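Local coordinates for protein predicted ATPase involved in replication control, Cdc46/Mcm family (Methanopyrus kandleri AV19, PDB 3F8T) that is a full-length archaeal MCM homolog that probably binds ATP and single-stranded DNA and may act as a helicase in DNA replication, at residues V56-L59 and R60-D63. The protein carries 2 engineered substitutions. Numbering follows the deposited sequence.
Sequences VLDL and RELD
Arg60 is held twice by Asp58, once at its backbone and once at its guanidinium. Arg60 N donates to Asp58 OD1 over 3.0 Å, nearly in line with the C-O bond, closing an Asx turn where strand 55-58, paired with strand 96-99, ends. With CG anti to the backbone N (chi1 -169°), the Asp58 carboxylate lies beside its own carbonyl carbon, near Arg60 N. The Arg60 chain bends at chi2 and then runs out past this carboxylate, where NH1 forms a salt bridge of 3.0 Å to Asp58 OD2. NH1 comes to the syn side of OD2 but 28° out of the carboxylate plane, while OD2 lies in the guanidinium plane at its edge; the two planes are 43° apart.

At Glu61 the backbone takes over: Glu61 N bonds to Asp58 O at 3.0 Å, the i to i+3 step of a short 3-10 turn. The Glu61 side chain passes alongside Asp58 CB, and its OE1 is taken by Ser41.

Leu62 N repeats the step to Leu59 O at 3.2 Å, and a water donates to both Leu59 O and Leu62 O. On the buried side Leu62 CD1 meets Leu57 CD1 at 4.0 Å, the side chains crossing at about a right angle, with Thr39 against both.

Asp63 then N-caps helix 64-72 through Leu66 N, completing the tight strand-to-helix turn in the N-terminal domain. Its two bonds hold the Asp58 carboxylate against rotation, and it probably stays ionised beside the Arg60 charge.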
ATOM      1  N   VAL A  56      -8.163  -0.926  31.389  1.00 29.66           N
ATOM      2  CA  VAL A  56      -7.839   0.121  30.424  1.00 28.79           C
ATOM      3  C   VAL A  56      -7.589   1.444  31.132  1.00 27.18           C
ATOM      4  O   VAL A  56      -8.386   1.869  31.970  1.00 27.64           O
ATOM      5  CB  VAL A  56      -8.983   0.287  29.367  1.00 29.25           C
ATOM      6  CG1 VAL A  56      -8.876   1.611  28.637  1.00 30.04           C
ATOM      7  CG2 VAL A  56      -8.957  -0.859  28.357  1.00 30.63           C
ATOM      8  N   LEU A  57      -6.469   2.083  30.807  1.00 25.05           N
ATOM      9  CA  LEU A  57      -6.218   3.444  31.263  1.00 23.73           C
ATOM     10  C   LEU A  57      -6.255   4.383  30.074  1.00 22.79           C
ATOM     11  O   LEU A  57      -5.411   4.302  29.201  1.00 22.19           O
ATOM     12  CB  LEU A  57      -4.872   3.572  31.999  1.00 23.42           C
ATOM     13  CG  LEU A  57      -4.391   4.996  32.366  1.00 23.97           C
ATOM     14  CD1 LEU A  57      -5.390   5.763  33.253  1.00 21.10           C
ATOM     15  CD2 LEU A  57      -3.036   4.936  33.047  1.00 22.98           C
ATOM     16  N   ASP A  58      -7.250   5.269  30.056  1.00 22.75           N
ATOM     17  CA  ASP A  58      -7.332   6.301  29.037  1.00 22.55           C
ATOM     18  C   ASP A  58      -6.644   7.542  29.583  1.00 22.73           C
ATOM     19  O   ASP A  58      -7.162   8.219  30.494  1.00 22.09           O
ATOM     20  CB  ASP A  58      -8.785   6.596  28.645  1.00 23.14           C
ATOM     21  CG  ASP A  58      -8.882   7.478  27.411  1.00 24.62           C
ATOM     22  OD1 ASP A  58      -8.097   8.432  27.315  1.00 25.43           O
ATOM     23  OD2 ASP A  58      -9.739   7.227  26.532  1.00 26.23           O
ATOM     24  N   LEU A  59      -5.469   7.820  29.022  1.00 22.84           N
ATOM     25  CA  LEU A  59      -4.599   8.902  29.472  1.00 22.80           C
ATOM     26  C   LEU A  59      -5.191  10.299  29.340  1.00 23.23           C
ATOM     27  O   LEU A  59      -4.753  11.228  30.023  1.00 23.14           O
ATOM     28  CB  LEU A  59      -3.260   8.825  28.725  1.00 22.62           C
ATOM     29  CG  LEU A  59      -2.442   7.566  29.045  1.00 22.45           C
ATOM     30  CD1 LEU A  59      -1.224   7.451  28.125  1.00 24.04           C
ATOM     31  CD2 LEU A  59      -2.024   7.559  30.522  1.00 21.94           C
ATOM     32  N   ARG A  60      -6.187  10.460  28.470  1.00 23.99           N
ATOM     33  CA  ARG A  60      -6.857  11.763  28.315  1.00 24.58           C
ATOM     34  C   ARG A  60      -7.697  12.087  29.538  1.00 24.73           C
ATOM     35  O   ARG A  60      -8.134  13.234  29.708  1.00 24.19           O
ATOM     36  CB  ARG A  60      -7.803  11.752  27.124  1.00 24.92           C
ATOM     37  CG  ARG A  60      -7.199  11.428  25.813  1.00 27.03           C
ATOM     38  CD  ARG A  60      -8.173  10.442  25.182  1.00 30.75           C
ATOM     39  NE  ARG A  60      -7.969  10.235  23.779  1.00 33.23           N
ATOM     40  CZ  ARG A  60      -8.281   9.111  23.143  1.00 32.77           C
ATOM     41  NH1 ARG A  60      -8.786   8.059  23.795  1.00 32.44           N
ATOM     42  NH2 ARG A  60      -8.057   9.044  21.851  1.00 33.23           N
ATOM     43  N   GLU A  61      -7.951  11.073  30.364  1.00 24.97           N
ATOM     44  CA  GLU A  61      -8.751  11.234  31.584  1.00 25.90           C
ATOM     45  C   GLU A  61      -7.900  11.783  32.733  1.00 26.00           C
ATOM     46  O   GLU A  61      -8.409  11.997  33.835  1.00 26.19           O
ATOM     47  CB  GLU A  61      -9.445   9.912  31.984  1.00 25.91           C
ATOM     48  CG  GLU A  61     -10.582   9.509  31.023  1.00 26.09           C
ATOM     49  CD  GLU A  61     -11.247   8.155  31.313  1.00 27.67           C
ATOM     50  OE1 GLU A  61     -10.920   7.477  32.311  1.00 27.56           O
ATOM     51  OE2 GLU A  61     -12.138   7.765  30.516  1.00 31.72           O
ATOM     52  N   LEU A  62      -6.615  12.025  32.448  1.00 25.27           N
ATOM     53  CA  LEU A  62      -5.658  12.567  33.412  1.00 25.80           C
ATOM     54  C   LEU A  62      -5.065  13.915  32.987  1.00 25.90           C
ATOM     55  O   LEU A  62      -5.061  14.259  31.801  1.00 25.41           O
ATOM     56  CB  LEU A  62      -4.502  11.577  33.617  1.00 25.78           C
ATOM     57  CG  LEU A  62      -4.866  10.220  34.219  1.00 25.80           C
ATOM     58  CD1 LEU A  62      -3.685   9.298  34.218  1.00 27.71           C
ATOM     59  CD2 LEU A  62      -5.388  10.395  35.640  1.00 28.69           C
ATOM     60  N   ASP A  63      -4.546  14.655  33.968  1.00 26.44           N
ATOM     61  CA  ASP A  63      -3.721  15.840  33.728  1.00 27.27           C
ATOM     62  C   ASP A  63      -2.683  15.557  32.633  1.00 26.96           C
ATOM     63  O   ASP A  63      -2.006  14.522  32.667  1.00 26.22           O
ATOM     64  CB  ASP A  63      -3.004  16.247  35.028  1.00 27.50           C
ATOM     65  CG  ASP A  63      -1.900  17.271  34.803  1.00 31.18           C
ATOM     66  OD1 ASP A  63      -2.199  18.485  34.696  1.00 34.80           O
ATOM     67  OD2 ASP A  63      -0.716  16.866  34.747  1.00 34.15           O
TER
HETATM   68  O   HOH W   1      -4.216  13.844  29.273  1.00 22.55           O